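Local coordinates for PrgB (PDB 6EVU), which promotes cell aggregation, biofilm formation and conjugation in Enterococcus faecalis through DNA binding and compaction, the chain here being its adhesin domain, at residues A[92-97]-A[156-161]; A[143-148]-A[167-172]; A[236-241]-A[285-290]; A[271-276]-A[306-311]. All blocks are in the same frame, centred on the assembly; numbering follows the deposited sequence.

How the contacts relate
Contacts 1 and 2 are buried, whereas contacts 3 and 4 are only partly so. The first two share a sheet: strands 145-150 and 157-160 are neighbours in it, joined by Gly160 O to Asn146 N and Phe158 O to Val148 N. Contact 2 then spans to the sheet that holds strands 169-179 and 280-287, the latter belonging to contact 3, and Asp168 connects those two contacts through its carboxylate. Contacts 1 to 3 have no hydrogen bond across: the first two are mostly carbons, with an oxygen at the margin of each, and contact 3 adds turns and charged ends. Contact 4 combines a valine-leucine pair with a direct amide-hydroxyl bond and a bridging water.

Contact 1 (A[92-97]-A[156-161]); sequences ANLGSN and TAFIGT
The Phe158 ring receives the segment 92-97 from two directions. At its edge, close to the ring plane, lies the backbone carbonyl of Asn93, whose O is 3.4 Å from Phe158 CZ. Leu94 comes in obliquely, with CD2 3.5 Å from Phe158 CE1 and 3.6 Å from CD1 of the same ring, so a single methyl spans one ring bond. The Asn93 amide plane is turned 21° from the ring plane, but the two groups are barely in touch, Asn93 ND2 being 4.1 Å from Phe158 CE2. Closer is the Asn93 CB, 3.7 Å from Phe158 CZ. No hydrogen bond crosses the contact, and the geometry is that of van der Waals packing, with a carbonyl oxygen at a ring C-H edge. Leu94 brings its methyl down by setting CG opposite the carbonyl carbon (chi1 -67°) with an extended second torsion. Phe158 also stacks on Trp301 of the adjacent strand 299-302 and touches Ile68 and Leu72 of helix 68-72, while Leu94 rests on Val148 of strand 145-150. The 3-10 turn 92-94 thus packs against strand 157-160, next to helix 68-72, which both Asn93 and Phe158 touch.

Contact 2 (A[143-148]-A[167-172]); sequences GTLNAV and KDVKTR
Leu145 meets Val169 and Thr171 in a buried side-chain contact between two beta sheets, with no hydrogen bond between the segments. Strand 145-150 belongs to one sheet and strand 169-179 to the other. Over the short segments 145-148 and 169-172 the axes approach to 9.5 Å and their directions differ by 57°, a separation that leaves side chains, not backbones, to fill the gap. Leu145 does most of this, since its two methyls go to different partners. CD2 lies 3.9 Å from Val169 CG1, an apolar pair meeting at a slant, whereas Leu145 CD1 sits 3.5 Å from Thr171 OG1 and 4.0 Å from Lys170 O, carbon against oxygen without hydrogen-bond character. Leu145 and Thr171 run past each other in opposite directions. Facing antiparallel sheets of this sort are consistent with the lectin-like beta-sandwich domain of antigen I/II relatives, and the Glucan-binding protein C family covers both segments. For Val169, chi1 of 176° puts CG1 opposite the backbone N, and it is this branch that reaches the leucine. Thr171 turns its hydroxyl to the same leucine with OG1 beside its own backbone N (chi1 -54°). Leu135 of strand 124-137 also touches Leu145, and Leu145 packs on Thr161. Lys170 has its CB turned away from segment 143-148, and its NZ forms a salt bridge with Asp216.

Contact 3 (A[236-241]-A[285-290]); sequences DGKFYS and GMTTKG
Tyr240 can be followed outward toward Thr287 and Lys289. Its CB bears CG in the narrow slot between backbone N and carbonyl carbon (chi1 57°), which turns one face of the ring to Thr287. That face has Thr287 CG2 above the centre, 4.3 Å from Tyr240 CZ, a loose methyl-on-ring contact. In the ring plane, at its edge, come two atoms of its own segment: Asp236 OD1, 3.6 Å from Tyr240 CE1, and Lys238 CB, 3.8 Å from that same carbon. The tip is held by Tyr240 OH donating to Asp236 OD2 (2.7 Å), which it meets on the syn side, 27° out of the carboxylate plane. Beside this bond Lys289 CE passes 3.4 Å from Tyr240 OH, crossing at about a right angle on a chain bent at its last two torsions. Asp236 is positioned in turn by an Asx turn, Lys238 N to Asp236 OD1 at 3.0 Å, so both carboxylate oxygens are engaged, and the OH bond fixes where the tip of the ring lies. On the other side of the contact, Lys289 N binds Thr287 OG1 at 3.1 Å with an N-H...O angle of 145°, an ST turn at the end of strand 280-287. Lys238 NZ and Thr287 OG1 stay 3.9 Å apart, too far for a bond; instead both go to Asp168, the lysine by a salt bridge and the threonine by a hydrogen bond. Lys238 also lies in a cation-pi contact with Phe213; strand 211-215 pairs with 280-287 and also takes a backbone bond between Val214 and Phe239.

Contact 4 (A[271-276]-A[306-311]); sequences SGVGLA and TNLNAQ
Leu308 and Asn309 of the irregular segment 306-311 are what touch Val273 and Ser271 of strand 272-276 and its lead-in. Before them, Thr306 is anchored outside the contact, OG1 accepting from Phe32 N, and Asn307 is the centre of an inverse gamma turn. Leu308 then places CD1 4.1 Å from Val273 CG1, the two side chains crossing at about a right angle. The valine uses the branch opposite its backbone N (chi1 180°). Asn309 supplies the polar grip. Its ND2 donates to Ser271 OG over 2.9 Å with an N-H...O angle of 151°, the hydroxyl lying 19° out of the amide plane, so the bond is of ordinary length but tilted from that plane. Ser271 OG is held again by Ala267 O, to which it must donate, since a carbonyl oxygen can only accept; the hydroxyl therefore accepts from Asn309 ND2 and donates to Ala267 O. At the backbone a water accepts a hydrogen bond from Asn309 N (3.1 Å) and donates one to Gly272 O (2.8 Å), joining the segments at a point where no direct backbone bond forms. Leu308 also touches Ala194 and Ala196 of strand 193-197, and Ile26, so its side chain reaches beyond one strand. Strand 272-276 is the middle one of a three-stranded antiparallel sheet, bonded through its backbone to strands 193-197 and 221-225, with segment 306-311 packed alongside it as the chain leaves strand 299-302 for strand 312-313.

Contact 1 (A[92-97]-A[156-161])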
loop_
_atom_site.group_PDB
_atom_site.type_symbol
_atom_site.label_atom_id
_atom_site.label_comp_id
_atom_site.label_asym_id
_atom_site.label_seq_id
_atom_site.Cartn_x
_atom_site.Cartn_y
_atom_site.Cartn_z
ATOM N N ALA A 92 14.710 10.595 -3.817
ATOM C CA ALA A 92 13.742 11.301 -4.654
ATOM C C ALA A 92 12.363 10.655 -4.609
ATOM O O ALA A 92 11.342 11.361 -4.681
ATOM C CB ALA A 92 14.248 11.378 -6.101
ATOM N N ASN A 93 12.301 9.322 -4.462
ATOM C CA ASN A 93 10.982 8.722 -4.391
ATOM C C ASN A 93 10.209 9.155 -3.127
ATOM O O ASN A 93 8.997 8.961 -3.107
ATOM C CB ASN A 93 11.106 7.167 -4.482
ATOM C CG ASN A 93 11.103 6.619 -5.959
ATOM O OD1 ASN A 93 11.240 7.355 -6.919
ATOM N ND2 ASN A 93 10.932 5.301 -6.108
ATOM N N LEU A 94 10.857 9.756 -2.097
ATOM C CA LEU A 94 10.181 10.151 -0.852
ATOM C C LEU A 94 9.590 11.543 -0.905
ATOM O O LEU A 94 8.964 11.975 0.066
ATOM C CB LEU A 94 11.137 10.125 0.329
ATOM C CG LEU A 94 11.675 8.766 0.792
ATOM C CD1 LEU A 94 12.612 9.031 1.932
ATOM C CD2 LEU A 94 10.553 7.841 1.209
ATOM N N GLY A 95 9.829 12.263 -1.988
ATOM C CA GLY A 95 9.477 13.669 -2.071
ATOM C C GLY A 95 10.569 14.553 -1.501
ATOM O O GLY A 95 11.504 14.096 -0.842
ATOM N N SER A 96 10.448 15.867 -1.767
ATOM C CA SER A 96 11.546 16.776 -1.436
ATOM C C SER A 96 11.763 16.948 0.066
ATOM O O SER A 96 12.817 17.463 0.455
ATOM C CB SER A 96 11.338 18.157 -2.095
ATOM O OG SER A 96 10.079 18.674 -1.712
ATOM N N ASN A 97 10.850 16.477 0.926
ATOM C CA ASN A 97 11.026 16.648 2.360
ATOM C C ASN A 97 11.495 15.356 3.052
ATOM O O ASN A 97 11.619 15.343 4.280
ATOM C CB ASN A 97 9.722 17.115 3.005
ATOM C CG ASN A 97 9.449 18.596 2.769
ATOM O OD1 ASN A 97 10.370 19.388 2.574
ATOM N ND2 ASN A 97 8.180 18.968 2.779
ATOM N N THR A 156 3.420 8.359 1.395
ATOM C CA THR A 156 3.089 7.406 2.460
ATOM C C THR A 156 4.240 6.491 2.930
ATOM O O THR A 156 4.941 6.848 3.866
ATOM C CB THR A 156 1.851 6.569 2.029
ATOM O OG1 THR A 156 0.979 7.459 1.259
ATOM C CG2 THR A 156 1.036 6.036 3.208
ATOM N N ALA A 157 4.408 5.326 2.347
ATOM C CA ALA A 157 5.311 4.334 2.932
ATOM C C ALA A 157 6.017 3.514 1.865
ATOM O O ALA A 157 5.412 3.126 0.868
ATOM C CB ALA A 157 4.559 3.369 3.837
ATOM N N PHE A 158 7.267 3.150 2.141
ATOM C CA PHE A 158 7.971 2.110 1.391
ATOM C C PHE A 158 8.317 1.028 2.379
ATOM O O PHE A 158 8.844 1.334 3.447
ATOM C CB PHE A 158 9.251 2.660 0.749
ATOM C CG PHE A 158 9.006 3.711 -0.319
ATOM C CD1 PHE A 158 8.687 5.008 0.057
ATOM C CD2 PHE A 158 9.125 3.411 -1.697
ATOM C CE1 PHE A 158 8.485 6.028 -0.944
ATOM C CE2 PHE A 158 8.878 4.416 -2.690
ATOM C CZ PHE A 158 8.568 5.693 -2.301
ATOM N N ILE A 159 7.984 -0.229 2.071
ATOM C CA ILE A 159 8.139 -1.299 3.060
ATOM C C ILE A 159 8.816 -2.485 2.402
ATOM O O ILE A 159 8.455 -2.897 1.287
ATOM C CB ILE A 159 6.755 -1.676 3.667
ATOM C CG1 ILE A 159 6.262 -0.485 4.570
ATOM C CG2 ILE A 159 6.807 -3.047 4.477
ATOM C CD1 ILE A 159 4.910 -0.605 5.115
ATOM N N GLY A 160 9.746 -3.120 3.128
ATOM C CA GLY A 160 10.359 -4.297 2.520
ATOM C C GLY A 160 11.364 -4.938 3.456
ATOM O O GLY A 160 11.699 -4.385 4.510
ATOM N N THR A 161 11.868 -6.101 3.029
ATOM C CA THR A 161 12.907 -6.817 3.771
ATOM C C THR A 161 13.558 -7.830 2.826
ATOM O O THR A 161 13.205 -7.932 1.660
ATOM C CB THR A 161 12.323 -7.476 5.031
ATOM O OG1 THR A 161 13.435 -7.970 5.831
ATOM C CG2 THR A 161 11.455 -8.674 4.662
#

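Contact 2 (A[143-148]-A[167-172])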
loop_
_atom_site.group_PDB
_atom_site.type_symbol
_atom_site.label_atom_id
_atom_site.label_comp_id
_atom_site.label_asym_id
_atom_site.label_seq_id
_atom_site.Cartn_x
_atom_site.Cartn_y
_atom_site.Cartn_z
ATOM N N GLY A 143 12.089 -12.178 10.554
ATOM C CA GLY A 143 10.657 -11.922 10.600
ATOM C C GLY A 143 10.274 -10.470 10.826
ATOM O O GLY A 143 9.171 -10.194 11.340
ATOM N N THR A 144 11.110 -9.533 10.377
ATOM C CA THR A 144 10.843 -8.111 10.517
ATOM C C THR A 144 10.623 -7.506 9.143
ATOM O O THR A 144 10.914 -8.120 8.109
ATOM C CB THR A 144 12.011 -7.371 11.193
ATOM O OG1 THR A 144 13.201 -7.560 10.431
ATOM C CG2 THR A 144 12.231 -7.939 12.623
ATOM N N LEU A 145 10.148 -6.265 9.135
ATOM C CA LEU A 145 10.096 -5.493 7.893
ATOM C C LEU A 145 10.764 -4.158 8.135
ATOM O O LEU A 145 10.793 -3.651 9.267
ATOM C CB LEU A 145 8.644 -5.222 7.399
ATOM C CG LEU A 145 7.889 -6.461 6.959
ATOM C CD1 LEU A 145 6.409 -6.061 6.884
ATOM C CD2 LEU A 145 8.390 -7.169 5.742
ATOM N N ASN A 146 11.306 -3.563 7.052
ATOM C CA ASN A 146 11.828 -2.220 7.125
ATOM C C ASN A 146 10.812 -1.285 6.483
ATOM O O ASN A 146 10.173 -1.636 5.500
ATOM C CB ASN A 146 13.157 -2.116 6.389
ATOM C CG ASN A 146 14.110 -3.250 6.739
ATOM O OD1 ASN A 146 14.258 -3.602 7.908
ATOM N ND2 ASN A 146 14.760 -3.843 5.711
ATOM N N ALA A 147 10.741 -0.068 7.011
ATOM C CA ALA A 147 9.812 0.913 6.490
ATOM C C ALA A 147 10.532 2.230 6.361
ATOM O O ALA A 147 11.342 2.612 7.216
ATOM C CB ALA A 147 8.597 1.083 7.396
ATOM N N VAL A 148 10.190 2.967 5.310
ATOM C CA VAL A 148 10.538 4.368 5.248
ATOM C C VAL A 148 9.215 5.096 5.104
ATOM O O VAL A 148 8.482 4.870 4.129
ATOM C CB VAL A 148 11.505 4.710 4.115
ATOM C CG1 VAL A 148 11.826 6.174 4.162
ATOM C CG2 VAL A 148 12.858 3.932 4.279
ATOM N N LYS A 167 7.197 -16.756 2.367
ATOM C CA LYS A 167 6.087 -16.057 3.011
ATOM C C LYS A 167 5.806 -14.713 2.344
ATOM O O LYS A 167 6.690 -14.076 1.741
ATOM C CB LYS A 167 6.397 -15.831 4.495
ATOM C CG LYS A 167 6.460 -17.105 5.321
ATOM C CD LYS A 167 7.029 -16.687 6.651
ATOM C CE LYS A 167 5.917 -16.383 7.653
ATOM N NZ LYS A 167 4.623 -15.808 7.117
ATOM N N ASP A 168 4.560 -14.270 2.475
ATOM C CA ASP A 168 4.193 -12.926 2.034
ATOM C C ASP A 168 4.921 -11.839 2.824
ATOM O O ASP A 168 5.294 -12.015 3.984
ATOM C CB ASP A 168 2.675 -12.694 2.218
ATOM C CG ASP A 168 1.811 -13.494 1.241
ATOM O OD1 ASP A 168 2.373 -14.167 0.355
ATOM O OD2 ASP A 168 0.558 -13.434 1.389
ATOM N N VAL A 169 5.139 -10.712 2.168
ATOM C CA VAL A 169 5.217 -9.434 2.864
ATOM C C VAL A 169 3.781 -8.999 3.119
ATOM O O VAL A 169 2.987 -8.983 2.185
ATOM C CB VAL A 169 5.979 -8.407 2.022
ATOM C CG1 VAL A 169 5.991 -7.034 2.661
ATOM C CG2 VAL A 169 7.428 -8.890 1.820
ATOM N N LYS A 170 3.437 -8.643 4.363
ATOM C CA LYS A 170 2.088 -8.111 4.614
ATOM C C LYS A 170 2.076 -7.178 5.818
ATOM O O LYS A 170 2.676 -7.483 6.848
ATOM C CB LYS A 170 1.054 -9.243 4.781
ATOM C CG LYS A 170 -0.391 -8.668 4.732
ATOM C CD LYS A 170 -1.443 -9.752 4.681
ATOM C CE LYS A 170 -1.719 -10.361 6.040
ATOM N NZ LYS A 170 -2.842 -11.418 5.971
ATOM N N THR A 171 1.407 -6.026 5.670
ATOM C CA THR A 171 1.344 -4.960 6.652
ATOM C C THR A 171 -0.107 -4.521 6.785
ATOM O O THR A 171 -0.764 -4.251 5.763
ATOM C CB THR A 171 2.196 -3.745 6.238
ATOM O OG1 THR A 171 3.558 -4.185 5.971
ATOM C CG2 THR A 171 2.207 -2.705 7.329
ATOM N N ARG A 172 -0.576 -4.381 8.024
ATOM C CA ARG A 172 -1.890 -3.783 8.292
ATOM C C ARG A 172 -1.718 -2.279 8.440
ATOM O O ARG A 172 -0.768 -1.788 9.084
ATOM C CB ARG A 172 -2.529 -4.373 9.574
ATOM C CG ARG A 172 -3.966 -3.769 9.786
ATOM C CD ARG A 172 -4.784 -4.705 10.647
ATOM N NE ARG A 172 -4.158 -4.803 11.946
ATOM C CZ ARG A 172 -4.379 -5.772 12.832
ATOM N NH1 ARG A 172 -5.223 -6.777 12.565
ATOM N NH2 ARG A 172 -3.733 -5.728 13.994
#

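Contact 3 (A[236-241]-A[285-290])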
loop_
_atom_site.group_PDB
_atom_site.type_symbol
_atom_site.label_atom_id
_atom_site.label_comp_id
_atom_site.label_asym_id
_atom_site.label_seq_id
_atom_site.Cartn_x
_atom_site.Cartn_y
_atom_site.Cartn_z
ATOM N N ASP A 236 -7.231 -17.361 -2.440
ATOM C CA ASP A 236 -6.581 -17.202 -1.147
ATOM C C ASP A 236 -7.110 -16.005 -0.356
ATOM O O ASP A 236 -6.564 -15.698 0.714
ATOM C CB ASP A 236 -5.057 -17.106 -1.329
ATOM C CG ASP A 236 -4.631 -15.982 -2.277
ATOM O OD1 ASP A 236 -5.327 -14.956 -2.320
ATOM O OD2 ASP A 236 -3.587 -16.123 -2.961
ATOM N N GLY A 237 -8.158 -15.326 -0.851
ATOM C CA GLY A 237 -8.793 -14.249 -0.126
ATOM C C GLY A 237 -8.179 -12.892 -0.371
ATOM O O GLY A 237 -8.701 -11.884 0.123
ATOM N N LYS A 238 -7.101 -12.834 -1.136
ATOM C CA LYS A 238 -6.414 -11.596 -1.445
ATOM C C LYS A 238 -6.831 -11.072 -2.818
ATOM O O LYS A 238 -7.349 -11.801 -3.673
ATOM C CB LYS A 238 -4.900 -11.813 -1.405
ATOM C CG LYS A 238 -4.365 -12.393 -0.074
ATOM C CD LYS A 238 -2.933 -12.866 -0.269
ATOM C CE LYS A 238 -2.534 -13.899 0.812
ATOM N NZ LYS A 238 -1.487 -14.849 0.322
ATOM N N PHE A 239 -6.552 -9.802 -3.041
ATOM C CA PHE A 239 -6.926 -9.110 -4.262
ATOM C C PHE A 239 -5.632 -8.749 -4.993
ATOM O O PHE A 239 -4.853 -7.928 -4.499
ATOM C CB PHE A 239 -7.759 -7.881 -3.908
ATOM C CG PHE A 239 -9.038 -8.183 -3.130
ATOM C CD1 PHE A 239 -9.037 -8.324 -1.747
ATOM C CD2 PHE A 239 -10.268 -8.311 -3.802
ATOM C CE1 PHE A 239 -10.225 -8.557 -1.030
ATOM C CE2 PHE A 239 -11.449 -8.553 -3.090
ATOM C CZ PHE A 239 -11.433 -8.686 -1.714
ATOM N N TYR A 240 -5.398 -9.371 -6.147
ATOM C CA TYR A 240 -4.255 -9.050 -6.987
ATOM C C TYR A 240 -4.465 -9.621 -8.378
ATOM O O TYR A 240 -5.434 -10.344 -8.641
ATOM C CB TYR A 240 -2.945 -9.586 -6.397
ATOM C CG TYR A 240 -2.972 -11.084 -6.171
ATOM C CD1 TYR A 240 -3.516 -11.619 -5.006
ATOM C CD2 TYR A 240 -2.472 -11.966 -7.120
ATOM C CE1 TYR A 240 -3.530 -12.983 -4.754
ATOM C CE2 TYR A 240 -2.500 -13.381 -6.893
ATOM C CZ TYR A 240 -3.025 -13.875 -5.692
ATOM O OH TYR A 240 -3.052 -15.240 -5.446
ATOM N N SER A 241 -3.539 -9.295 -9.275
ATOM C CA SER A 241 -3.584 -9.888 -10.606
ATOM C C SER A 241 -2.853 -11.215 -10.575
ATOM O O SER A 241 -1.640 -11.238 -10.307
ATOM C CB SER A 241 -2.966 -8.986 -11.665
ATOM O OG SER A 241 -2.831 -9.698 -12.910
ATOM N N GLY A 285 0.412 -5.906 0.648
ATOM C CA GLY A 285 1.595 -6.730 0.711
ATOM C C GLY A 285 2.047 -7.241 -0.632
ATOM O O GLY A 285 1.738 -6.662 -1.689
ATOM N N MET A 286 2.912 -8.234 -0.554
ATOM C CA MET A 286 3.470 -8.877 -1.735
ATOM C C MET A 286 3.424 -10.382 -1.535
ATOM O O MET A 286 3.814 -10.872 -0.472
ATOM C CB MET A 286 4.915 -8.427 -1.995
ATOM C CG MET A 286 5.103 -6.913 -1.831
ATOM S SD MET A 286 6.886 -6.480 -1.966
ATOM C CE MET A 286 7.150 -6.686 -3.754
ATOM N N THR A 287 2.997 -11.116 -2.577
ATOM C CA THR A 287 2.923 -12.572 -2.506
ATOM C C THR A 287 3.637 -13.232 -3.689
ATOM O O THR A 287 3.516 -12.795 -4.839
ATOM C CB THR A 287 1.472 -13.058 -2.434
ATOM O OG1 THR A 287 1.510 -14.455 -2.161
ATOM C CG2 THR A 287 0.712 -12.785 -3.765
ATOM N N THR A 288 4.461 -14.222 -3.394
ATOM C CA THR A 288 5.053 -15.041 -4.445
ATOM C C THR A 288 4.253 -16.295 -4.610
ATOM O O THR A 288 4.771 -17.295 -5.137
ATOM C CB THR A 288 6.499 -15.410 -4.136
ATOM O OG1 THR A 288 6.524 -16.069 -2.875
ATOM C CG2 THR A 288 7.414 -14.149 -4.100
ATOM N N LYS A 289 3.054 -16.302 -4.042
ATOM C CA LYS A 289 2.249 -17.511 -3.869
ATOM C C LYS A 289 3.064 -18.646 -3.265
ATOM O O LYS A 289 2.749 -19.814 -3.468
ATOM C CB LYS A 289 1.608 -17.944 -5.194
ATOM C CG LYS A 289 0.464 -17.048 -5.630
ATOM C CD LYS A 289 -0.018 -17.400 -7.031
ATOM C CE LYS A 289 -1.470 -17.844 -7.013
ATOM N NZ LYS A 289 -1.627 -18.958 -6.039
ATOM N N GLY A 290 4.154 -18.337 -2.570
ATOM C CA GLY A 290 4.910 -19.318 -1.811
ATOM C C GLY A 290 6.312 -19.661 -2.316
ATOM O O GLY A 290 7.019 -20.386 -1.616
#

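Contact 4 (A[271-276]-A[306-311])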
loop_
_atom_site.group_PDB
_atom_site.type_symbol
_atom_site.label_atom_id
_atom_site.label_comp_id
_atom_site.label_asym_id
_atom_site.label_seq_id
_atom_site.Cartn_x
_atom_site.Cartn_y
_atom_site.Cartn_z
ATOM N N SER A 271 -5.820 -1.449 -10.261
ATOM C CA SER A 271 -6.461 -0.742 -9.158
ATOM C C SER A 271 -7.751 -1.407 -8.707
ATOM O O SER A 271 -8.364 -2.242 -9.404
ATOM C CB SER A 271 -6.742 0.712 -9.515
ATOM O OG SER A 271 -5.567 1.314 -10.005
ATOM N N GLY A 272 -8.150 -1.007 -7.507
ATOM C CA GLY A 272 -9.469 -1.264 -6.970
ATOM C C GLY A 272 -9.872 -0.050 -6.160
ATOM O O GLY A 272 -9.124 0.929 -6.076
ATOM N N VAL A 273 -11.029 -0.147 -5.525
ATOM C CA VAL A 273 -11.518 0.906 -4.648
ATOM C C VAL A 273 -11.794 0.317 -3.269
ATOM O O VAL A 273 -12.379 -0.769 -3.165
ATOM C CB VAL A 273 -12.778 1.564 -5.225
ATOM C CG1 VAL A 273 -13.267 2.639 -4.293
ATOM C CG2 VAL A 273 -12.441 2.112 -6.621
ATOM N N GLY A 274 -11.322 1.001 -2.230
ATOM C CA GLY A 274 -11.701 0.705 -0.860
ATOM C C GLY A 274 -12.834 1.611 -0.402
ATOM O O GLY A 274 -12.826 2.822 -0.665
ATOM N N LEU A 275 -13.834 1.001 0.237
ATOM C CA LEU A 275 -15.003 1.708 0.765
ATOM C C LEU A 275 -15.089 1.433 2.258
ATOM O O LEU A 275 -14.951 0.278 2.684
ATOM C CB LEU A 275 -16.322 1.293 0.058
ATOM C CG LEU A 275 -16.423 1.982 -1.311
ATOM C CD1 LEU A 275 -17.414 1.315 -2.273
ATOM C CD2 LEU A 275 -16.724 3.449 -1.131
ATOM N N ALA A 276 -15.257 2.483 3.061
ATOM C CA ALA A 276 -15.294 2.318 4.514
ATOM C C ALA A 276 -16.495 3.067 5.095
ATOM O O ALA A 276 -16.564 4.297 5.011
ATOM C CB ALA A 276 -13.998 2.795 5.178
ATOM N N THR A 306 -7.058 9.403 -2.192
ATOM C CA THR A 306 -8.448 9.278 -2.598
ATOM C C THR A 306 -8.610 9.496 -4.092
ATOM O O THR A 306 -9.734 9.736 -4.562
ATOM C CB THR A 306 -9.337 10.271 -1.834
ATOM O OG1 THR A 306 -8.828 11.609 -2.019
ATOM C CG2 THR A 306 -9.450 9.897 -0.407
ATOM N N ASN A 307 -7.509 9.437 -4.834
ATOM C CA ASN A 307 -7.493 9.557 -6.295
ATOM C C ASN A 307 -7.823 8.199 -6.894
ATOM O O ASN A 307 -6.933 7.375 -7.152
ATOM C CB ASN A 307 -6.117 10.030 -6.740
ATOM C CG ASN A 307 -5.909 11.520 -6.523
ATOM O OD1 ASN A 307 -4.946 11.938 -5.854
ATOM N ND2 ASN A 307 -6.791 12.343 -7.125
ATOM N N LEU A 308 -9.113 7.923 -7.047
ATOM C CA LEU A 308 -9.549 6.625 -7.526
ATOM C C LEU A 308 -9.331 6.557 -9.024
ATOM O O LEU A 308 -9.619 7.514 -9.760
ATOM C CB LEU A 308 -11.036 6.384 -7.200
ATOM C CG LEU A 308 -11.534 6.830 -5.825
ATOM C CD1 LEU A 308 -13.015 6.509 -5.614
ATOM C CD2 LEU A 308 -10.683 6.099 -4.807
ATOM N N ASN A 309 -8.882 5.400 -9.503
ATOM C CA ASN A 309 -8.803 5.217 -10.949
ATOM C C ASN A 309 -10.124 4.752 -11.562
ATOM O O ASN A 309 -10.135 4.155 -12.665
ATOM C CB ASN A 309 -7.650 4.276 -11.283
ATOM C CG ASN A 309 -6.310 4.918 -10.997
ATOM O OD1 ASN A 309 -6.061 6.042 -11.435
ATOM N ND2 ASN A 309 -5.454 4.228 -10.260
ATOM N N ALA A 310 -11.254 5.090 -10.925
ATOM C CA ALA A 310 -12.574 4.846 -11.485
ATOM C C ALA A 310 -13.551 5.908 -10.979
ATOM O O ALA A 310 -13.225 6.730 -10.117
ATOM C CB ALA A 310 -13.064 3.436 -11.146
ATOM N N GLN A 311 -14.761 5.891 -11.533
ATOM C CA GLN A 311 -15.835 6.753 -11.064
ATOM C C GLN A 311 -16.995 5.964 -10.502
ATOM O O GLN A 311 -17.866 6.545 -9.843
ATOM C CB GLN A 311 -16.364 7.650 -12.201
ATOM C CG GLN A 311 -15.283 8.135 -13.151
ATOM C CD GLN A 311 -14.933 9.602 -12.941
ATOM O OE1 GLN A 311 -14.628 10.021 -11.816
ATOM N NE2 GLN A 311 -14.985 10.394 -14.024
HETATM O O HOH W 1 -8.093 3.192 -7.460
#